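Local atomic coordinates of eukaryotic Translation Initiation 4E (Schistosoma mansoni, PDB entry 3HXI), a protein that binds the 7-methylguanosine cap of messenger RNA and the inhibitor 4E-BP, and so probably governs recruitment of mRNA for translation initiation. Residues A37-I42 and W46-H51; D118-G123 and D142-T147; T91-V96 and E160-I165; L64-S69 and L106-D111. One frame throughout, in Å; residues are numbered along the deposited sequence.

Contact 1: residues A37-I42 and W46-H51; sequences ATFSTI and WSVLTH
The outermost strand 33-41 of the curved antiparallel sheet of the eIF4E fold runs straight into helix 42-50, which folds back over its parent strand; V48 meets A37 and F39 across this strand-to-helix corner, and I42 meets W46 along the first turns of the helix. V48 buries the most surface. Its CG2 branch does most of the touching, lying 3.6 Å from CD2 of F39 and 3.9 Å from CB of A37, while CG1 is about as near the same alanine methyl. F39 and V48 cross at about a right angle; the phenyl takes a chi1 of 64°, which sets CG between the backbone N and the carbonyl carbon and turns the CD2 side of the ring to the valine methyl. The F39 ring also meets that of W16 on the adjacent strand 11-21. At the start of the helix, T41 is the N-cap, its OG1 bonded to the backbone N of D44. I42, next after the cap, and W46, one turn on, lie side by side and point the same way, with CG2 of I42 3.7 Å from CD1 of W46. This pair belongs to the surface that takes the bound 4E-BP peptide: NE1 of W46 is hydrogen-bonded to the peptide backbone, and I42 packs on one of its apolar side chains. The indole is carried on a regular helical backbone, where N of W46 donates to O of I42 over 3.1 Å with a nearly straight N-H...O angle of 171°.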
loop_
_atom_site.group_PDB
_atom_site.type_symbol
_atom_site.label_atom_id
_atom_site.label_comp_id
_atom_site.label_asym_id
_atom_site.label_seq_id
_atom_site.Cartn_x
_atom_site.Cartn_y
_atom_site.Cartn_z
ATOM N N ALA A 37 -9.927 0.574 11.239
ATOM C CA ALA A 37 -10.988 1.249 10.487
ATOM C C ALA A 37 -11.330 0.559 9.171
ATOM O O ALA A 37 -10.501 -0.157 8.595
ATOM C CB ALA A 37 -10.641 2.719 10.257
ATOM N N THR A 38 -12.586 0.727 8.751
ATOM C CA THR A 38 -13.068 0.371 7.419
ATOM C C THR A 38 -13.786 1.612 6.901
ATOM O O THR A 38 -14.631 2.176 7.599
ATOM C CB THR A 38 -14.051 -0.835 7.421
ATOM O OG1 THR A 38 -13.371 -2.026 7.840
ATOM C CG2 THR A 38 -14.622 -1.073 6.022
ATOM N N PHE A 39 -13.438 2.060 5.699
ATOM C CA PHE A 39 -14.018 3.294 5.154
ATOM C C PHE A 39 -14.392 3.123 3.677
ATOM O O PHE A 39 -13.883 2.226 3.004
ATOM C CB PHE A 39 -13.079 4.494 5.367
ATOM C CG PHE A 39 -11.767 4.386 4.634
ATOM C CD1 PHE A 39 -11.660 4.799 3.315
ATOM C CD2 PHE A 39 -10.636 3.850 5.266
ATOM C CE1 PHE A 39 -10.445 4.681 2.622
ATOM C CE2 PHE A 39 -9.420 3.734 4.577
ATOM C CZ PHE A 39 -9.333 4.152 3.259
ATOM N N SER A 40 -15.279 3.979 3.180
ATOM C CA SER A 40 -15.799 3.802 1.841
ATOM C C SER A 40 -16.130 5.140 1.191
ATOM O O SER A 40 -16.740 5.180 0.112
ATOM C CB SER A 40 -17.036 2.923 1.896
ATOM O OG SER A 40 -17.934 3.458 2.842
ATOM N N THR A 41 -15.713 6.222 1.848
ATOM C CA THR A 41 -15.942 7.585 1.357
ATOM C C THR A 41 -14.635 8.363 1.456
ATOM O O THR A 41 -13.776 8.037 2.302
ATOM C CB THR A 41 -17.049 8.324 2.190
ATOM O OG1 THR A 41 -16.565 8.621 3.522
ATOM C CG2 THR A 41 -18.343 7.464 2.286
ATOM N N ILE A 42 -14.477 9.390 0.625
ATOM C CA ILE A 42 -13.321 10.303 0.745
ATOM C C ILE A 42 -13.257 10.866 2.156
ATOM O O ILE A 42 -12.172 10.973 2.751
ATOM C CB ILE A 42 -13.425 11.517 -0.219
ATOM C CG1 ILE A 42 -13.404 11.054 -1.677
ATOM C CG2 ILE A 42 -12.307 12.559 0.081
ATOM C CD1 ILE A 42 -13.648 12.175 -2.692
ATOM N N TRP A 46 -9.973 10.386 4.850
ATOM C CA TRP A 46 -9.195 11.429 5.501
ATOM C C TRP A 46 -9.316 11.402 7.033
ATOM O O TRP A 46 -8.354 11.733 7.728
ATOM C CB TRP A 46 -9.529 12.817 4.956
ATOM C CG TRP A 46 -8.998 13.107 3.557
ATOM C CD1 TRP A 46 -9.721 13.542 2.475
ATOM C CD2 TRP A 46 -7.641 13.007 3.111
ATOM N NE1 TRP A 46 -8.897 13.702 1.381
ATOM C CE2 TRP A 46 -7.614 13.394 1.748
ATOM C CE3 TRP A 46 -6.441 12.619 3.726
ATOM C CZ2 TRP A 46 -6.431 13.413 0.997
ATOM C CZ3 TRP A 46 -5.257 12.644 2.973
ATOM C CH2 TRP A 46 -5.270 13.023 1.622
ATOM N N SER A 47 -10.488 11.028 7.551
ATOM C CA SER A 47 -10.691 10.952 9.002
ATOM C C SER A 47 -9.832 9.860 9.648
ATOM O O SER A 47 -9.293 10.049 10.748
ATOM C CB SER A 47 -12.171 10.762 9.348
ATOM O OG SER A 47 -12.886 11.976 9.179
ATOM N N VAL A 48 -9.704 8.724 8.976
ATOM C CA VAL A 48 -8.792 7.667 9.416
ATOM C C VAL A 48 -7.367 8.211 9.563
ATOM O O VAL A 48 -6.719 7.989 10.589
ATOM C CB VAL A 48 -8.757 6.468 8.436
ATOM C CG1 VAL A 48 -7.858 5.354 8.990
ATOM C CG2 VAL A 48 -10.174 5.938 8.160
ATOM N N LEU A 49 -6.874 8.909 8.533
ATOM C CA LEU A 49 -5.498 9.405 8.561
ATOM C C LEU A 49 -5.305 10.463 9.663
ATOM O O LEU A 49 -4.280 10.463 10.348
ATOM C CB LEU A 49 -5.048 9.924 7.192
ATOM C CG LEU A 49 -4.828 8.862 6.099
ATOM C CD1 LEU A 49 -4.327 9.542 4.816
ATOM C CD2 LEU A 49 -3.856 7.771 6.523
ATOM N N THR A 50 -6.313 11.320 9.853
ATOM C CA THR A 50 -6.272 12.357 10.902
ATOM C C THR A 50 -6.331 11.800 12.340
ATOM O O THR A 50 -5.990 12.504 13.305
ATOM C CB THR A 50 -7.403 13.400 10.702
ATOM O OG1 THR A 50 -7.238 14.041 9.436
ATOM C CG2 THR A 50 -7.370 14.477 11.793
ATOM N N HIS A 51 -6.772 10.554 12.484
ATOM C CA HIS A 51 -6.977 9.958 13.805
ATOM C C HIS A 51 -6.060 8.776 14.108
ATOM O O HIS A 51 -6.282 8.036 15.070
ATOM C CB HIS A 51 -8.433 9.530 13.954
ATOM C CG HIS A 51 -9.395 10.675 13.916
ATOM N ND1 HIS A 51 -10.660 10.568 13.379
ATOM C CD2 HIS A 51 -9.272 11.958 14.335
ATOM C CE1 HIS A 51 -11.281 11.730 13.482
ATOM N NE2 HIS A 51 -10.459 12.593 14.053
#

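Contact 2: residues D118-G123 and D142-T147; sequences DRQICG and DNEEET
Q120 and T147 meet through their aliphatic parts: CG of the glutamine lies 3.6 Å from CG2 of the threonine, and the glutamine gives up far more surface than any other residue here. The threonine methyl is held anti to the backbone N (chi1 -54° for OG1), which presents CG2 rather than the hydroxyl to Q120. The glutamine chain bends at chi2, -59°, and carries its amide off toward the other segment's loop end. There NE2 comes 4.1 Å from CG of E144, a loose contact with a methylene and not with the carboxylate; the two chains cross at about a right angle, and the amide and carboxylate planes stand 37° apart. Within the eIF4E fold, the contact joins the turn where helix 115-120 gives way to strand 121-127 to the start of the long helix 145-159, whose N-cap residue is E144. E144 is also the centre of an inverse gamma turn. OE1 of Q120 is taken up by OG of S141, just before the 142-147 segment, so the amide is tied to the chain leading into the helix that its CG packs against. Q120 also touches I151, one helical turn beyond T147 on the same helix.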
loop_
_atom_site.group_PDB
_atom_site.type_symbol
_atom_site.label_atom_id
_atom_site.label_comp_id
_atom_site.label_asym_id
_atom_site.label_seq_id
_atom_site.Cartn_x
_atom_site.Cartn_y
_atom_site.Cartn_z
ATOM N N ASP A 118 -6.841 -1.268 -11.675
ATOM C CA ASP A 118 -7.532 -1.211 -10.389
ATOM C C ASP A 118 -7.857 -2.606 -9.872
ATOM O O ASP A 118 -7.788 -2.875 -8.656
ATOM C CB ASP A 118 -8.799 -0.368 -10.509
ATOM C CG ASP A 118 -9.554 -0.262 -9.205
ATOM O OD1 ASP A 118 -9.189 0.575 -8.364
ATOM O OD2 ASP A 118 -10.517 -1.028 -9.029
ATOM N N ARG A 119 -8.234 -3.489 -10.799
ATOM C CA ARG A 119 -8.541 -4.883 -10.463
ATOM C C ARG A 119 -7.344 -5.623 -9.850
ATOM O O ARG A 119 -7.528 -6.548 -9.071
ATOM C CB ARG A 119 -9.080 -5.634 -11.690
ATOM C CG ARG A 119 -10.437 -5.100 -12.181
ATOM C CD ARG A 119 -11.092 -6.021 -13.230
ATOM N NE ARG A 119 -10.509 -5.854 -14.563
ATOM C CZ ARG A 119 -11.102 -5.184 -15.553
ATOM N NH1 ARG A 119 -10.516 -5.066 -16.730
ATOM N NH2 ARG A 119 -12.285 -4.628 -15.364
ATOM N N GLN A 120 -6.129 -5.210 -10.214
ATOM C CA GLN A 120 -4.921 -5.871 -9.711
ATOM C C GLN A 120 -4.654 -5.490 -8.266
ATOM O O GLN A 120 -3.975 -6.225 -7.536
ATOM C CB GLN A 120 -3.689 -5.499 -10.554
ATOM C CG GLN A 120 -3.489 -6.300 -11.814
ATOM C CD GLN A 120 -3.361 -7.785 -11.525
ATOM O OE1 GLN A 120 -2.426 -8.235 -10.834
ATOM N NE2 GLN A 120 -4.311 -8.546 -12.025
ATOM N N ILE A 121 -5.181 -4.339 -7.850
ATOM C CA ILE A 121 -4.783 -3.752 -6.560
ATOM C C ILE A 121 -5.380 -4.506 -5.379
ATOM O O ILE A 121 -6.607 -4.707 -5.304
ATOM C CB ILE A 121 -5.141 -2.227 -6.463
ATOM C CG1 ILE A 121 -4.432 -1.408 -7.559
ATOM C CG2 ILE A 121 -4.850 -1.679 -5.035
ATOM C CD1 ILE A 121 -2.896 -1.387 -7.516
ATOM N N CYS A 122 -4.512 -4.901 -4.452
ATOM C CA CYS A 122 -4.954 -5.475 -3.188
ATOM C C CYS A 122 -4.833 -4.476 -2.049
ATOM O O CYS A 122 -5.791 -4.245 -1.317
ATOM C CB CYS A 122 -4.144 -6.722 -2.855
ATOM S SG CYS A 122 -4.408 -8.051 -4.045
ATOM N N GLY A 123 -3.656 -3.878 -1.896
ATOM C CA GLY A 123 -3.449 -2.944 -0.790
ATOM C C GLY A 123 -2.065 -2.322 -0.750
ATOM O O GLY A 123 -1.241 -2.576 -1.636
ATOM N N ASP A 142 1.199 -12.216 -10.208
ATOM C CA ASP A 142 2.649 -11.983 -10.334
ATOM C C ASP A 142 3.106 -12.089 -11.779
ATOM O O ASP A 142 4.297 -12.017 -12.067
ATOM C CB ASP A 142 3.451 -12.948 -9.442
ATOM C CG ASP A 142 3.282 -14.422 -9.847
ATOM O OD1 ASP A 142 3.436 -15.300 -8.978
ATOM O OD2 ASP A 142 2.972 -14.696 -11.025
ATOM N N ASN A 143 2.152 -12.224 -12.692
ATOM C CA ASN A 143 2.473 -12.570 -14.076
ATOM C C ASN A 143 1.647 -11.847 -15.139
ATOM O O ASN A 143 1.773 -12.147 -16.327
ATOM C CB ASN A 143 2.424 -14.097 -14.260
ATOM C CG ASN A 143 1.022 -14.678 -14.100
ATOM O OD1 ASN A 143 0.025 -13.959 -13.871
ATOM N ND2 ASN A 143 0.931 -16.002 -14.250
ATOM N N GLU A 144 0.804 -10.901 -14.720
ATOM C CA GLU A 144 0.201 -9.936 -15.661
ATOM C C GLU A 144 1.176 -8.787 -15.955
ATOM O O GLU A 144 0.965 -7.641 -15.520
ATOM C CB GLU A 144 -1.129 -9.399 -15.122
ATOM C CG GLU A 144 -2.207 -10.463 -14.938
ATOM C CD GLU A 144 -2.853 -10.876 -16.250
ATOM O OE1 GLU A 144 -2.906 -10.053 -17.191
ATOM O OE2 GLU A 144 -3.304 -12.039 -16.335
ATOM N N GLU A 145 2.239 -9.105 -16.702
ATOM C CA GLU A 145 3.389 -8.200 -16.886
ATOM C C GLU A 145 3.011 -6.769 -17.246
ATOM O O GLU A 145 3.454 -5.810 -16.609
ATOM C CB GLU A 145 4.343 -8.746 -17.960
ATOM C CG GLU A 145 5.632 -7.887 -18.155
ATOM C CD GLU A 145 6.620 -8.509 -19.121
ATOM O OE1 GLU A 145 6.948 -9.700 -18.938
ATOM O OE2 GLU A 145 7.068 -7.811 -20.056
ATOM N N GLU A 146 2.203 -6.637 -18.285
ATOM C CA GLU A 146 1.885 -5.341 -18.832
ATOM C C GLU A 146 1.156 -4.456 -17.804
ATOM O O GLU A 146 1.523 -3.299 -17.622
ATOM C CB GLU A 146 1.073 -5.527 -20.112
ATOM C CG GLU A 146 0.624 -4.249 -20.750
ATOM C CD GLU A 146 0.035 -4.504 -22.120
ATOM O OE1 GLU A 146 -0.508 -5.609 -22.338
ATOM O OE2 GLU A 146 0.127 -3.605 -22.970
ATOM N N THR A 147 0.162 -5.018 -17.118
ATOM C CA THR A 147 -0.615 -4.291 -16.092
ATOM C C THR A 147 0.248 -3.985 -14.861
ATOM O O THR A 147 0.242 -2.859 -14.339
ATOM C CB THR A 147 -1.839 -5.122 -15.660
ATOM O OG1 THR A 147 -2.596 -5.471 -16.827
ATOM C CG2 THR A 147 -2.739 -4.347 -14.697
#

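Contact 3: residues T91-V96 and E160-I165; sequences TARQDV and ELEDTI
Chi1 of 69° at T91 swings CG2 to the side opposite the carbonyl carbon, and chi1 of -67° at D163 does the same for its carboxylate, so that the two groups meet head-on from the two loops. CG2 of T91 then lies 3.2 Å from OD2 of D163, a close approach of a methyl to a carboxylate oxygen. Q94 and L161 make the other main pair. The glutamine chain is extended beyond CG, and its NE2 rests 3.5 Å from CD2 of L161, the two side chains crossing at about a right angle. What fixes this amide is its other end: OE1 accepts the backbone N-H of T91 over 2.7 Å, nearly straight at 171°. That bond closes across a type I beta turn from T91 to Q94, whose backbone bond runs from N of Q94 to O of T91, leaving NE2 facing the leucine. R93 and E162 add a loose pairing of opposite charges. NH2 of R93 is 4.3 Å from OE1 of E162, too far for a salt bridge, and the carboxylate oxygen sits off the plane of the guanidinium; the attraction is probably modest. Two surface loops are joined in this way. The 91-96 loop leads from strand 84-89 to helix 96-108, which D95 caps, and the 160-165 loop leaves helix 145-159 through a Schellman motif at E160 on its way to strand 166-169; L99 of helix 96-108 touches both Q94 and L161, and L161 also reaches I88 of strand 84-89.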
loop_
_atom_site.group_PDB
_atom_site.type_symbol
_atom_site.label_atom_id
_atom_site.label_comp_id
_atom_site.label_asym_id
_atom_site.label_seq_id
_atom_site.Cartn_x
_atom_site.Cartn_y
_atom_site.Cartn_z
ATOM N N THR A 91 14.422 6.570 0.835
ATOM C CA THR A 91 15.707 7.220 1.057
ATOM C C THR A 91 15.617 8.286 2.164
ATOM O O THR A 91 14.531 8.808 2.485
ATOM C CB THR A 91 16.270 7.831 -0.247
ATOM O OG1 THR A 91 15.469 8.945 -0.662
ATOM C CG2 THR A 91 16.304 6.786 -1.373
ATOM N N ALA A 92 16.774 8.609 2.743
ATOM C CA ALA A 92 16.840 9.585 3.836
ATOM C C ALA A 92 16.214 10.936 3.493
ATOM O O ALA A 92 15.659 11.580 4.361
ATOM C CB ALA A 92 18.277 9.771 4.326
ATOM N N ARG A 93 16.289 11.370 2.234
ATOM C CA ARG A 93 15.774 12.704 1.881
ATOM C C ARG A 93 14.255 12.753 1.730
ATOM O O ARG A 93 13.677 13.829 1.722
ATOM C CB ARG A 93 16.436 13.224 0.592
ATOM C CG ARG A 93 15.765 12.766 -0.683
ATOM C CD ARG A 93 16.189 13.590 -1.899
ATOM N NE ARG A 93 17.193 12.881 -2.688
ATOM C CZ ARG A 93 17.758 13.336 -3.812
ATOM N NH1 ARG A 93 17.423 14.523 -4.318
ATOM N NH2 ARG A 93 18.677 12.599 -4.432
ATOM N N GLN A 94 13.608 11.590 1.598
ATOM C CA GLN A 94 12.166 11.559 1.284
ATOM C C GLN A 94 11.293 11.733 2.519
ATOM O O GLN A 94 11.629 11.215 3.572
ATOM C CB GLN A 94 11.820 10.221 0.633
ATOM C CG GLN A 94 12.372 10.068 -0.742
ATOM C CD GLN A 94 12.093 8.684 -1.298
ATOM O OE1 GLN A 94 12.397 7.662 -0.661
ATOM N NE2 GLN A 94 11.488 8.645 -2.464
ATOM N N ASP A 95 10.176 12.451 2.387
ATOM C CA ASP A 95 9.192 12.566 3.466
ATOM C C ASP A 95 8.223 11.379 3.399
ATOM O O ASP A 95 7.493 11.253 2.422
ATOM C CB ASP A 95 8.412 13.877 3.297
ATOM C CG ASP A 95 7.366 14.081 4.363
ATOM O OD1 ASP A 95 7.327 13.323 5.367
ATOM O OD2 ASP A 95 6.576 15.021 4.197
ATOM N N VAL A 96 8.191 10.549 4.438
ATOM C CA VAL A 96 7.328 9.348 4.423
ATOM C C VAL A 96 5.845 9.716 4.538
ATOM O O VAL A 96 4.981 8.955 4.109
ATOM C CB VAL A 96 7.728 8.265 5.465
ATOM C CG1 VAL A 96 9.037 7.600 5.066
ATOM C CG2 VAL A 96 7.839 8.819 6.904
ATOM N N GLU A 160 6.882 10.415 -7.047
ATOM C CA GLU A 160 8.050 11.181 -7.495
ATOM C C GLU A 160 9.336 10.434 -7.113
ATOM O O GLU A 160 10.285 11.010 -6.568
ATOM C CB GLU A 160 8.026 12.620 -6.937
ATOM C CG GLU A 160 6.697 13.356 -7.195
ATOM C CD GLU A 160 6.718 14.833 -6.810
ATOM O OE1 GLU A 160 7.707 15.306 -6.217
ATOM O OE2 GLU A 160 5.730 15.536 -7.115
ATOM N N LEU A 161 9.337 9.134 -7.406
ATOM C CA LEU A 161 10.440 8.253 -7.052
ATOM C C LEU A 161 11.547 8.265 -8.086
ATOM O O LEU A 161 11.297 8.282 -9.289
ATOM C CB LEU A 161 9.959 6.813 -6.885
ATOM C CG LEU A 161 8.843 6.515 -5.896
ATOM C CD1 LEU A 161 8.556 5.013 -5.891
ATOM C CD2 LEU A 161 9.181 6.986 -4.473
ATOM N N GLU A 162 12.776 8.213 -7.592
ATOM C CA GLU A 162 13.935 8.221 -8.462
ATOM C C GLU A 162 14.606 6.856 -8.524
ATOM O O GLU A 162 14.943 6.379 -9.609
ATOM C CB GLU A 162 14.888 9.339 -8.031
ATOM C CG GLU A 162 14.447 10.684 -8.626
ATOM C CD GLU A 162 15.145 11.870 -8.018
ATOM O OE1 GLU A 162 16.392 11.856 -7.943
ATOM O OE2 GLU A 162 14.442 12.825 -7.619
ATOM N N ASP A 163 14.760 6.221 -7.369
ATOM C CA ASP A 163 15.411 4.931 -7.281
ATOM C C ASP A 163 14.529 3.831 -7.853
ATOM O O ASP A 163 13.291 3.958 -7.882
ATOM C CB ASP A 163 15.765 4.605 -5.833
ATOM C CG ASP A 163 16.824 5.517 -5.279
ATOM O OD1 ASP A 163 17.276 6.401 -6.019
ATOM O OD2 ASP A 163 17.220 5.333 -4.124
ATOM N N THR A 164 15.188 2.758 -8.282
ATOM C CA THR A 164 14.521 1.595 -8.840
ATOM C C THR A 164 13.552 0.977 -7.847
ATOM O O THR A 164 13.885 0.794 -6.652
ATOM C CB THR A 164 15.554 0.522 -9.233
ATOM O OG1 THR A 164 16.442 1.075 -10.200
ATOM C CG2 THR A 164 14.872 -0.728 -9.808
ATOM N N ILE A 165 12.365 0.656 -8.341
ATOM C CA ILE A 165 11.398 -0.135 -7.565
ATOM C C ILE A 165 11.339 -1.578 -8.080
ATOM O O ILE A 165 11.555 -1.814 -9.261
ATOM C CB ILE A 165 9.993 0.512 -7.531
ATOM C CG1 ILE A 165 9.364 0.640 -8.931
ATOM C CG2 ILE A 165 10.047 1.876 -6.823
ATOM C CD1 ILE A 165 7.868 1.010 -8.887
#

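Contact 4: residues L64-S69 and L106-D111; sequences LYMFKS and LLIGSD
Strand 63-68 passes the C-terminal end of helix 96-108 with its nearest alpha carbons, those of M66 and L107, 9.4 Å apart, a gap that side chains alone bridge. M66 supplies all of the strand's share. With CG anti to the backbone N (chi1 -177°) its chain runs straight out to the helix and then bends at chi3, 76°, which turns CE toward L107. SD and CE both lie 3.6 Å from CG2 of I108, and the methionine and isoleucine cross at about a right angle. CE also reaches L107, 3.9 Å from its CB, and 4.0 Å from its CD2, as the two chains pass antiparallel, side by side. The helix closes in a Schellman motif at S110, where N of S110 bonds to O of L107 and N of D111 to O of L106. This helix end is part of the 4E-BP site: I108 packs on an apolar side chain of the bound peptide. On the other face of the strand, Y65 touches the cap ligand. In the fold, M66 touches W16 of the adjacent strand 11-21 and F39 of strand 33-41, while L107 rests on I121 and A124 of strand 121-127.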
loop_
_atom_site.group_PDB
_atom_site.type_symbol
_atom_site.label_atom_id
_atom_site.label_comp_id
_atom_site.label_asym_id
_atom_site.label_seq_id
_atom_site.Cartn_x
_atom_site.Cartn_y
_atom_site.Cartn_z
ATOM N N LEU A 64 1.788 -0.096 8.927
ATOM C CA LEU A 64 0.451 0.303 8.509
ATOM C C LEU A 64 0.091 -0.465 7.237
ATOM O O LEU A 64 0.896 -0.530 6.296
ATOM C CB LEU A 64 0.414 1.799 8.209
ATOM C CG LEU A 64 1.000 2.745 9.259
ATOM C CD1 LEU A 64 1.027 4.192 8.708
ATOM C CD2 LEU A 64 0.201 2.644 10.556
ATOM N N TYR A 65 -1.109 -1.046 7.229
ATOM C CA TYR A 65 -1.623 -1.812 6.081
ATOM C C TYR A 65 -2.962 -1.234 5.660
ATOM O O TYR A 65 -3.857 -1.079 6.509
ATOM C CB TYR A 65 -1.841 -3.287 6.475
ATOM C CG TYR A 65 -0.578 -4.132 6.592
ATOM C CD1 TYR A 65 -0.251 -5.068 5.591
ATOM C CD2 TYR A 65 0.290 -3.996 7.691
ATOM C CE1 TYR A 65 0.908 -5.842 5.679
ATOM C CE2 TYR A 65 1.452 -4.768 7.792
ATOM C CZ TYR A 65 1.752 -5.693 6.778
ATOM O OH TYR A 65 2.907 -6.463 6.834
ATOM N N MET A 66 -3.122 -0.935 4.369
ATOM C CA MET A 66 -4.438 -0.522 3.856
ATOM C C MET A 66 -4.842 -1.410 2.686
ATOM O O MET A 66 -4.175 -1.403 1.640
ATOM C CB MET A 66 -4.479 0.952 3.445
ATOM C CG MET A 66 -5.889 1.401 2.983
ATOM S SD MET A 66 -5.958 2.964 2.085
ATOM C CE MET A 66 -5.321 2.453 0.480
ATOM N N PHE A 67 -5.916 -2.181 2.883
ATOM C CA PHE A 67 -6.348 -3.197 1.922
ATOM C C PHE A 67 -7.834 -3.091 1.579
ATOM O O PHE A 67 -8.633 -2.718 2.432
ATOM C CB PHE A 67 -6.032 -4.597 2.483
ATOM C CG PHE A 67 -4.613 -5.034 2.206
ATOM C CD1 PHE A 67 -4.343 -6.035 1.277
ATOM C CD2 PHE A 67 -3.544 -4.401 2.841
ATOM C CE1 PHE A 67 -3.005 -6.416 0.981
ATOM C CE2 PHE A 67 -2.205 -4.774 2.553
ATOM C CZ PHE A 67 -1.947 -5.779 1.624
ATOM N N LYS A 68 -8.208 -3.432 0.345
ATOM C CA LYS A 68 -9.630 -3.522 -0.012
ATOM C C LYS A 68 -10.252 -4.423 1.035
ATOM O O LYS A 68 -9.674 -5.472 1.365
ATOM C CB LYS A 68 -9.832 -4.075 -1.442
ATOM C CG LYS A 68 -9.322 -3.123 -2.504
ATOM C CD LYS A 68 -9.727 -3.494 -3.913
ATOM C CE LYS A 68 -9.160 -2.513 -4.927
ATOM N NZ LYS A 68 -9.359 -3.027 -6.302
ATOM N N SER A 69 -11.411 -4.004 1.570
ATOM C CA SER A 69 -12.006 -4.614 2.766
ATOM C C SER A 69 -12.173 -6.135 2.722
ATOM O O SER A 69 -12.087 -6.803 3.749
ATOM C CB SER A 69 -13.357 -3.960 3.086
ATOM O OG SER A 69 -14.249 -4.083 1.994
ATOM N N LEU A 106 -3.644 7.681 -4.523
ATOM C CA LEU A 106 -3.629 6.972 -5.796
ATOM C C LEU A 106 -4.516 5.724 -5.702
ATOM O O LEU A 106 -5.316 5.457 -6.601
ATOM C CB LEU A 106 -2.188 6.622 -6.186
ATOM C CG LEU A 106 -1.949 5.639 -7.345
ATOM C CD1 LEU A 106 -2.607 6.088 -8.655
ATOM C CD2 LEU A 106 -0.455 5.384 -7.519
ATOM N N LEU A 107 -4.406 4.990 -4.598
ATOM C CA LEU A 107 -5.192 3.760 -4.424
ATOM C C LEU A 107 -6.682 4.019 -4.196
ATOM O O LEU A 107 -7.504 3.466 -4.914
ATOM C CB LEU A 107 -4.634 2.875 -3.313
ATOM C CG LEU A 107 -3.617 1.804 -3.741
ATOM C CD1 LEU A 107 -2.354 2.438 -4.295
ATOM C CD2 LEU A 107 -3.283 0.861 -2.578
ATOM N N ILE A 108 -7.027 4.837 -3.204
ATOM C CA ILE A 108 -8.448 5.023 -2.840
ATOM C C ILE A 108 -9.181 5.834 -3.915
ATOM O O ILE A 108 -10.377 5.641 -4.144
ATOM C CB ILE A 108 -8.637 5.681 -1.428
ATOM C CG1 ILE A 108 -8.146 7.133 -1.416
ATOM C CG2 ILE A 108 -7.955 4.843 -0.304
ATOM C CD1 ILE A 108 -9.326 8.132 -1.365
ATOM N N GLY A 109 -8.457 6.733 -4.582
ATOM C CA GLY A 109 -9.029 7.503 -5.687
ATOM C C GLY A 109 -9.087 6.693 -6.973
ATOM O O GLY A 109 -9.632 7.170 -7.979
ATOM N N SER A 110 -8.511 5.485 -6.950
ATOM C CA SER A 110 -8.398 4.610 -8.133
ATOM C C SER A 110 -7.890 5.369 -9.361
ATOM O O SER A 110 -8.462 5.255 -10.448
ATOM C CB SER A 110 -9.743 3.921 -8.441
ATOM O OG SER A 110 -9.583 2.889 -9.413
ATOM N N ASP A 111 -6.811 6.129 -9.197
ATOM C CA ASP A 111 -6.356 7.023 -10.268
ATOM C C ASP A 111 -5.390 6.325 -11.231
ATOM O O ASP A 111 -4.283 6.803 -11.488
ATOM C CB ASP A 111 -5.770 8.336 -9.719
ATOM C CG ASP A 111 -5.774 9.440 -10.759
ATOM O OD1 ASP A 111 -6.581 9.332 -11.710
ATOM O OD2 ASP A 111 -4.987 10.401 -10.635
#

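In the fold
Contacts 1 and 4 are the buried apolar pair and share one core: F39 CZ lies 3.8 Å from M66 SD, and I108 touches both residues, so strands 33-41 and 63-68 meet helix 96-108 through hydrocarbon and sulfur. Both also border the bound peptide, contact 1 through the side of helix 42-50 and contact 4 through a helix end. Contact 2 is only partly buried and joins contact 4 by polar links, S110 with D118 and the backbones of C122 and K68 on adjacent strands. Contact 3 lies apart at the surface, touching none of the others; it mixes polar, charged and apolar groups, and its segments alternate along the chain with those of contact 4.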